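Local coordinates for protein type C neurotoxin (Clostridium botulinum, PDB 3PME) that probably binds receptors on the nerve-cell surface, such as gangliosides or phosphatidylethanolamine, as the receptor-binding domain of a C/D mosaic botulinum neurotoxin, at residues A[231-236]-A[283-288]; A[276-281]-A[292-297]. All blocks are in the same frame, centred on the assembly; numbering follows the deposited sequence.

Past the lectin-like half of the chain and helix 207-218, residues 231-236 open contact 1. The chain then runs through strands 238-241, 247-252 and 255-260 to strand 273-277, whose end starts contact 2. The loop that follows returns at 283-288 to close contact 1 over 46 intervening residues, and strand 292-299 then pairs antiparallel with 273-277, closing contact 2 over ten intervening residues as a beta hairpin with a long loop. The two contacts therefore cross, neither nesting inside the other, and their centres lie about 9 Å apart. A salt bridge from Asp234 to Lys276 and the packing of Phe233 on Ser277 tie the early loop to strand 273-277 of the trefoil-type region.

Contact 1: residues A[231-236]-A[283-288]; sequences LKFDTE and PYSRIL
Phe233 and Ile287 form the tight, buried part of this contact. CG1 of Ile287 stands almost on the normal of the phenyl ring, 3.5 Å from its centroid, while CD1 of the same side chain reaches CD2 of Leu231 at 3.7 Å. With Ile287 CG1 anti to its carbonyl carbon (chi1 -61°), the branch is directed over the ring. At the ring edge, OG of Ser285 lies 3.3 Å from Phe233 CD2, and its hydrogen bond to Asn282 O probably helps keep it there. Two backbone bonds flank a single beta bridge between Lys232 and Arg286: Ile287 N to Leu231 O at 2.9 Å, and Phe233 N to Ser285 O. Two loops of the C-terminal, trefoil-type receptor-binding region are thus joined, and Leu231 and Ile287 both continue inward onto Ile275 and Ile345. The outer side is more exposed and rests on Tyr284, whose ring carries Asp234 CB over one face, 3.6 Å from the centroid, with Thr235 OG1 at its edge. Asp234 divides its carboxylate: OD2 accepts from Tyr284 N at 3.2 Å, met from above the carboxylate plane, whereas OD1 forms a salt bridge with Lys276.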
ATOM      1  N   LEU A 231       9.080  -1.170  -0.525  1.00 17.63           N
ATOM      2  CA  LEU A 231       9.971  -0.511  -1.481  1.00 17.65           C
ATOM      3  C   LEU A 231      11.270  -1.300  -1.498  1.00 20.27           C
ATOM      4  O   LEU A 231      11.716  -1.782  -0.453  1.00 20.92           O
ATOM      5  CB  LEU A 231      10.209   0.938  -1.043  1.00 17.54           C
ATOM      6  CG  LEU A 231      10.722   1.879  -2.135  1.00 17.32           C
ATOM      7  CD1 LEU A 231       9.582   2.244  -3.093  1.00 17.75           C
ATOM      8  CD2 LEU A 231      11.314   3.121  -1.507  1.00 17.95           C
ATOM      9  N   LYS A 232      11.861  -1.460  -2.680  1.00 17.34           N
ATOM     10  CA  LYS A 232      13.066  -2.272  -2.821  1.00 19.56           C
ATOM     11  C   LYS A 232      14.147  -1.540  -3.586  1.00 18.78           C
ATOM     12  O   LYS A 232      13.870  -0.766  -4.494  1.00 19.40           O
ATOM     13  CB  LYS A 232      12.756  -3.567  -3.567  1.00 19.72           C
ATOM     14  CG  LYS A 232      11.776  -4.500  -2.848  1.00 20.91           C
ATOM     15  CD  LYS A 232      11.327  -5.651  -3.749  1.00 27.19           C
ATOM     16  CE  LYS A 232      10.437  -5.149  -4.883  1.00 32.51           C
ATOM     17  NZ  LYS A 232       9.856  -6.270  -5.693  1.00 38.00           N
ATOM     18  N   PHE A 233      15.389  -1.830  -3.232  1.00 19.45           N
ATOM     19  CA  PHE A 233      16.506  -1.374  -4.039  1.00 19.21           C
ATOM     20  C   PHE A 233      16.435  -1.968  -5.451  1.00 21.88           C
ATOM     21  O   PHE A 233      15.875  -3.043  -5.645  1.00 21.21           O
ATOM     22  CB  PHE A 233      17.813  -1.734  -3.348  1.00 20.11           C
ATOM     23  CG  PHE A 233      18.040  -0.974  -2.083  1.00 19.25           C
ATOM     24  CD1 PHE A 233      18.313   0.386  -2.112  1.00 18.95           C
ATOM     25  CD2 PHE A 233      17.957  -1.609  -0.859  1.00 22.17           C
ATOM     26  CE1 PHE A 233      18.513   1.094  -0.940  1.00 18.76           C
ATOM     27  CE2 PHE A 233      18.147  -0.910   0.325  1.00 22.57           C
ATOM     28  CZ  PHE A 233      18.422   0.441   0.291  1.00 20.04           C
ATOM     29  N   ASP A 234      16.983  -1.247  -6.431  1.00 18.88           N
ATOM     30  CA  ASP A 234      17.029  -1.704  -7.840  1.00 22.81           C
ATOM     31  C   ASP A 234      15.740  -1.679  -8.667  1.00 24.05           C
ATOM     32  O   ASP A 234      15.779  -1.530  -9.890  1.00 28.06           O
ATOM     33  CB  ASP A 234      17.651  -3.090  -7.943  1.00 29.23           C
ATOM     34  CG  ASP A 234      19.068  -3.103  -7.486  1.00 29.39           C
ATOM     35  OD1 ASP A 234      19.962  -2.886  -8.340  1.00 35.89           O
ATOM     36  OD2 ASP A 234      19.298  -3.309  -6.276  1.00 29.03           O
ATOM     37  N   THR A 235      14.599  -1.842  -8.028  1.00 19.37           N
ATOM     38  CA  THR A 235      13.336  -1.845  -8.744  1.00 21.11           C
ATOM     39  C   THR A 235      13.123  -0.485  -9.400  1.00 18.10           C
ATOM     40  O   THR A 235      13.433   0.557  -8.822  1.00 17.89           O
ATOM     41  CB  THR A 235      12.168  -2.165  -7.774  1.00 20.11           C
ATOM     42  OG1 THR A 235      12.304  -3.517  -7.324  1.00 24.91           O
ATOM     43  CG2 THR A 235      10.790  -1.993  -8.431  1.00 24.58           C
ATOM     44  N   GLU A 236      12.580  -0.493 -10.609  1.00 19.65           N
ATOM     45  CA  GLU A 236      12.261   0.761 -11.268  1.00 18.02           C
ATOM     46  C   GLU A 236      10.999   1.358 -10.668  1.00 18.18           C
ATOM     47  O   GLU A 236       9.994   0.666 -10.481  1.00 21.28           O
ATOM     48  CB  GLU A 236      12.115   0.572 -12.778  1.00 21.61           C
ATOM     49  CG  GLU A 236      13.462   0.293 -13.426  1.00 19.56           C
ATOM     50  CD  GLU A 236      13.411   0.234 -14.944  1.00 25.12           C
ATOM     51  OE1 GLU A 236      12.336   0.481 -15.520  1.00 28.41           O
ATOM     52  OE2 GLU A 236      14.469  -0.053 -15.548  1.00 23.74           O
ATOM     53  N   PRO A 283      21.051  -6.322  -3.785  1.00 36.59           N
ATOM     54  CA  PRO A 283      20.096  -5.973  -4.838  1.00 31.81           C
ATOM     55  C   PRO A 283      18.690  -6.443  -4.482  1.00 28.34           C
ATOM     56  O   PRO A 283      18.501  -7.569  -4.020  1.00 29.08           O
ATOM     57  CB  PRO A 283      20.619  -6.745  -6.044  1.00 35.32           C
ATOM     58  CG  PRO A 283      22.110  -6.747  -5.834  1.00 38.60           C
ATOM     59  CD  PRO A 283      22.290  -6.904  -4.337  1.00 36.03           C
ATOM     60  N   TYR A 284      17.720  -5.562  -4.694  1.00 26.48           N
ATOM     61  CA  TYR A 284      16.314  -5.865  -4.463  1.00 24.88           C
ATOM     62  C   TYR A 284      15.926  -6.118  -3.001  1.00 24.66           C
ATOM     63  O   TYR A 284      14.827  -6.583  -2.736  1.00 25.36           O
ATOM     64  CB  TYR A 284      15.834  -6.994  -5.377  1.00 27.42           C
ATOM     65  CG  TYR A 284      16.047  -6.695  -6.850  1.00 28.68           C
ATOM     66  CD1 TYR A 284      17.204  -7.097  -7.489  1.00 26.04           C
ATOM     67  CD2 TYR A 284      15.088  -6.014  -7.594  1.00 26.50           C
ATOM     68  CE1 TYR A 284      17.416  -6.830  -8.833  1.00 25.29           C
ATOM     69  CE2 TYR A 284      15.286  -5.747  -8.940  1.00 29.31           C
ATOM     70  CZ  TYR A 284      16.454  -6.159  -9.549  1.00 27.70           C
ATOM     71  OH  TYR A 284      16.671  -5.908 -10.888  1.00 30.82           O
ATOM     72  N   SER A 285      16.808  -5.794  -2.059  1.00 24.41           N
ATOM     73  CA  SER A 285      16.419  -5.871  -0.645  1.00 23.72           C
ATOM     74  C   SER A 285      15.468  -4.731  -0.262  1.00 23.26           C
ATOM     75  O   SER A 285      15.375  -3.719  -0.963  1.00 22.42           O
ATOM     76  CB  SER A 285      17.638  -5.899   0.282  1.00 31.73           C
ATOM     77  OG  SER A 285      18.344  -4.677   0.271  1.00 32.57           O
ATOM     78  N   ARG A 286      14.742  -4.910   0.835  1.00 21.36           N
ATOM     79  CA  ARG A 286      13.791  -3.887   1.273  1.00 20.13           C
ATOM     80  C   ARG A 286      14.488  -2.622   1.722  1.00 22.29           C
ATOM     81  O   ARG A 286      15.543  -2.670   2.366  1.00 23.97           O
ATOM     82  CB  ARG A 286      12.899  -4.417   2.397  1.00 21.72           C
ATOM     83  CG  ARG A 286      11.961  -5.520   1.966  1.00 23.53           C
ATOM     84  CD  ARG A 286      11.210  -6.080   3.159  1.00 27.52           C
ATOM     85  NE  ARG A 286      10.112  -6.942   2.734  1.00 30.25           N
ATOM     86  CZ  ARG A 286       9.195  -7.445   3.561  1.00 28.32           C
ATOM     87  NH1 ARG A 286       9.263  -7.188   4.858  1.00 33.61           N
ATOM     88  NH2 ARG A 286       8.224  -8.215   3.088  1.00 30.70           N
ATOM     89  N   ILE A 287      13.893  -1.485   1.376  1.00 19.85           N
ATOM     90  CA  ILE A 287      14.386  -0.191   1.813  1.00 19.88           C
ATOM     91  C   ILE A 287      13.726   0.177   3.133  1.00 19.12           C
ATOM     92  O   ILE A 287      12.499   0.200   3.243  1.00 20.14           O
ATOM     93  CB  ILE A 287      14.127   0.885   0.758  1.00 18.50           C
ATOM     94  CG1 ILE A 287      14.858   0.506  -0.538  1.00 18.66           C
ATOM     95  CG2 ILE A 287      14.609   2.238   1.261  1.00 19.71           C
ATOM     96  CD1 ILE A 287      14.605   1.459  -1.703  1.00 19.40           C
ATOM     97  N   LEU A 288      14.546   0.441   4.137  1.00 19.36           N
ATOM     98  CA  LEU A 288      14.053   0.674   5.487  1.00 20.97           C
ATOM     99  C   LEU A 288      14.087   2.135   5.881  1.00 21.72           C
ATOM    100  O   LEU A 288      14.875   2.924   5.378  1.00 22.25           O
ATOM    101  CB  LEU A 288      14.872  -0.135   6.498  1.00 23.60           C
ATOM    102  CG  LEU A 288      14.916  -1.639   6.250  1.00 24.78           C
ATOM    103  CD1 LEU A 288      15.625  -2.342   7.407  1.00 27.93           C
ATOM    104  CD2 LEU A 288      13.522  -2.224   6.041  1.00 25.54           C
TER

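Contact 2: residues A[276-281]-A[292-297]; sequences KSAANK and DIMFHM
Lys276 lies across His296 at about a right angle, its CG making a CH-pi contact over the imidazole face, 3.8 Å from the ring centroid. A bend at chi2 (-71°) turns the aliphatic chain over the ring, and CE passes 3.9 Å from His296 ND1. On the same face of the sheet the Met294 chain bends at chi3 (-67°), bringing CE to 3.7 Å from Ser277 O and close to Ala278 CA. Beneath these side chains the backbones pair closely: Lys276 and Met294 exchange two hydrogen bonds, the one from Lys276 N to Met294 O being nearly straight at 175°, and Ala278 N reaches Asp292 O at 2.9 Å. Asp292 O also accepts from a water that hydrogen-bonds to Ser277 OG at 2.7 Å. That hydroxyl takes the amides of Ala279 and Lys281 as well, so it shapes the chain as it leaves the strand. Further out, Glu303 on the next strand binds His296 ND1 and, with Asp234 as partner of the Lys276 ammonium, probably helps fix the orientation of the lysine and the imidazole. The whole is an antiparallel strand pair, 273-277 with 292-299, in the trefoil-type C-terminal region, and its 276-277 end passes into an ST turn at Ser277.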
ATOM      1  N   LYS A 276      19.523   3.024  -5.020  1.00 18.49           N
ATOM      2  CA  LYS A 276      20.708   2.254  -4.679  1.00 18.37           C
ATOM      3  C   LYS A 276      21.076   2.464  -3.217  1.00 17.71           C
ATOM      4  O   LYS A 276      20.854   3.532  -2.657  1.00 20.00           O
ATOM      5  CB  LYS A 276      21.887   2.669  -5.568  1.00 20.79           C
ATOM      6  CG  LYS A 276      21.629   2.546  -7.063  1.00 24.33           C
ATOM      7  CD  LYS A 276      21.576   1.098  -7.460  1.00 28.81           C
ATOM      8  CE  LYS A 276      21.506   0.922  -8.960  1.00 33.00           C
ATOM      9  NZ  LYS A 276      21.469  -0.527  -9.291  1.00 30.86           N
ATOM     10  N   SER A 277      21.626   1.430  -2.589  1.00 19.71           N
ATOM     11  CA  SER A 277      22.013   1.525  -1.188  1.00 19.63           C
ATOM     12  C   SER A 277      23.389   2.157  -1.036  1.00 23.29           C
ATOM     13  O   SER A 277      24.342   1.732  -1.688  1.00 24.41           O
ATOM     14  CB  SER A 277      22.025   0.140  -0.549  1.00 22.12           C
ATOM     15  OG  SER A 277      22.449   0.233   0.799  1.00 24.88           O
ATOM     16  N   ALA A 278      23.489   3.166  -0.176  1.00 20.88           N
ATOM     17  CA  ALA A 278      24.779   3.792   0.111  1.00 23.52           C
ATOM     18  C   ALA A 278      25.544   2.997   1.161  1.00 28.82           C
ATOM     19  O   ALA A 278      26.679   3.339   1.505  1.00 32.12           O
ATOM     20  CB  ALA A 278      24.584   5.221   0.572  1.00 23.55           C
ATOM     21  N   ALA A 279      24.926   1.926   1.647  1.00 25.44           N
ATOM     22  CA  ALA A 279      25.492   1.124   2.725  1.00 30.05           C
ATOM     23  C   ALA A 279      25.703  -0.322   2.291  1.00 33.27           C
ATOM     24  O   ALA A 279      25.852  -1.218   3.123  1.00 41.35           O
ATOM     25  CB  ALA A 279      24.592   1.191   3.964  1.00 33.27           C
ATOM     26  N   ASN A 280      25.684  -0.542   0.982  1.00 34.81           N
ATOM     27  CA  ASN A 280      25.996  -1.837   0.385  1.00 39.26           C
ATOM     28  C   ASN A 280      24.984  -2.970   0.610  1.00 40.76           C
ATOM     29  O   ASN A 280      25.349  -4.145   0.578  1.00 39.50           O
ATOM     30  CB  ASN A 280      27.396  -2.291   0.809  1.00 45.51           C
ATOM     31  CG  ASN A 280      27.957  -3.351  -0.106  1.00 49.07           C
ATOM     32  OD1 ASN A 280      28.733  -4.208   0.316  1.00 56.29           O
ATOM     33  ND2 ASN A 280      27.556  -3.308  -1.375  1.00 47.53           N
ATOM     34  N   LYS A 281      23.716  -2.631   0.817  1.00 33.93           N
ATOM     35  CA  LYS A 281      22.689  -3.665   0.955  1.00 34.03           C
ATOM     36  C   LYS A 281      22.494  -4.424  -0.362  1.00 33.90           C
ATOM     37  O   LYS A 281      22.817  -3.906  -1.429  1.00 39.02           O
ATOM     38  CB  LYS A 281      21.372  -3.046   1.448  1.00 30.41           C
ATOM     39  CG  LYS A 281      21.516  -2.318   2.776  1.00 28.65           C
ATOM     40  CD  LYS A 281      20.215  -1.645   3.217  1.00 31.96           C
ATOM     41  CE  LYS A 281      19.430  -2.529   4.171  1.00 33.44           C
ATOM     42  NZ  LYS A 281      18.195  -1.867   4.704  1.00 29.45           N
ATOM     43  N   ASP A 292      20.305   5.156   4.021  1.00 20.44           N
ATOM     44  CA  ASP A 292      21.022   6.090   3.151  1.00 20.27           C
ATOM     45  C   ASP A 292      21.010   5.519   1.737  1.00 18.77           C
ATOM     46  O   ASP A 292      21.418   4.377   1.512  1.00 19.83           O
ATOM     47  CB  ASP A 292      22.482   6.254   3.595  1.00 23.08           C
ATOM     48  CG  ASP A 292      22.668   7.338   4.656  1.00 32.74           C
ATOM     49  OD1 ASP A 292      21.666   7.876   5.174  1.00 32.17           O
ATOM     50  OD2 ASP A 292      23.832   7.668   4.964  1.00 37.91           O
ATOM     51  N   ILE A 293      20.572   6.332   0.783  1.00 18.76           N
ATOM     52  CA  ILE A 293      20.286   5.853  -0.561  1.00 18.29           C
ATOM     53  C   ILE A 293      20.801   6.828  -1.617  1.00 17.90           C
ATOM     54  O   ILE A 293      21.116   7.982  -1.313  1.00 18.53           O
ATOM     55  CB  ILE A 293      18.772   5.669  -0.763  1.00 17.54           C
ATOM     56  CG1 ILE A 293      18.062   7.020  -0.680  1.00 20.13           C
ATOM     57  CG2 ILE A 293      18.228   4.737   0.290  1.00 19.00           C
ATOM     58  CD1 ILE A 293      16.569   6.956  -1.021  1.00 20.82           C
ATOM     59  N   MET A 294      20.912   6.336  -2.847  1.00 18.30           N
ATOM     60  CA  MET A 294      21.186   7.179  -3.999  1.00 16.79           C
ATOM     61  C   MET A 294      20.120   6.880  -5.045  1.00 18.93           C
ATOM     62  O   MET A 294      19.542   5.802  -5.046  1.00 18.66           O
ATOM     63  CB  MET A 294      22.581   6.882  -4.549  1.00 18.77           C
ATOM     64  CG  MET A 294      23.664   7.219  -3.542  1.00 19.13           C
ATOM     65  SD  MET A 294      25.265   6.528  -3.959  1.00 26.97           S
ATOM     66  CE  MET A 294      24.955   4.768  -3.774  1.00 28.70           C
ATOM     67  N   PHE A 295      19.853   7.839  -5.926  1.00 16.69           N
ATOM     68  CA  PHE A 295      18.890   7.637  -7.004  1.00 17.52           C
ATOM     69  C   PHE A 295      19.622   7.572  -8.326  1.00 17.40           C
ATOM     70  O   PHE A 295      20.423   8.462  -8.621  1.00 18.14           O
ATOM     71  CB  PHE A 295      17.893   8.806  -7.061  1.00 17.88           C
ATOM     72  CG  PHE A 295      17.071   8.970  -5.818  1.00 19.21           C
ATOM     73  CD1 PHE A 295      15.927   8.212  -5.622  1.00 18.10           C
ATOM     74  CD2 PHE A 295      17.438   9.890  -4.847  1.00 19.06           C
ATOM     75  CE1 PHE A 295      15.169   8.358  -4.471  1.00 18.88           C
ATOM     76  CE2 PHE A 295      16.679  10.050  -3.688  1.00 18.72           C
ATOM     77  CZ  PHE A 295      15.535   9.288  -3.506  1.00 18.20           C
ATOM     78  N   HIS A 296      19.374   6.528  -9.111  1.00 18.29           N
ATOM     79  CA  HIS A 296      19.929   6.457 -10.461  1.00 16.81           C
ATOM     80  C   HIS A 296      18.830   6.635 -11.493  1.00 17.58           C
ATOM     81  O   HIS A 296      17.663   6.333 -11.236  1.00 17.53           O
ATOM     82  CB  HIS A 296      20.658   5.133 -10.698  1.00 18.83           C
ATOM     83  CG  HIS A 296      22.002   5.067 -10.042  1.00 18.74           C
ATOM     84  ND1 HIS A 296      22.980   4.180 -10.443  1.00 21.41           N
ATOM     85  CD2 HIS A 296      22.542   5.799  -9.041  1.00 19.79           C
ATOM     86  CE1 HIS A 296      24.054   4.349  -9.692  1.00 22.57           C
ATOM     87  NE2 HIS A 296      23.822   5.327  -8.839  1.00 20.84           N
ATOM     88  N   MET A 297      19.194   7.149 -12.657  1.00 16.76           N
ATOM     89  CA  MET A 297      18.268   7.246 -13.776  1.00 17.21           C
ATOM     90  C   MET A 297      19.012   6.878 -15.051  1.00 18.81           C
ATOM     91  O   MET A 297      20.075   7.431 -15.326  1.00 19.81           O
ATOM     92  CB  MET A 297      17.683   8.652 -13.916  1.00 19.20           C
ATOM     93  CG  MET A 297      16.654   8.760 -15.048  1.00 20.08           C
ATOM     94  SD  MET A 297      16.096  10.444 -15.412  1.00 19.93           S
ATOM     95  CE  MET A 297      14.990  10.752 -14.024  1.00 20.40           C
TER
HETATM   96  O   HOH W   1      21.130   1.783   2.503  1.00 22.95           O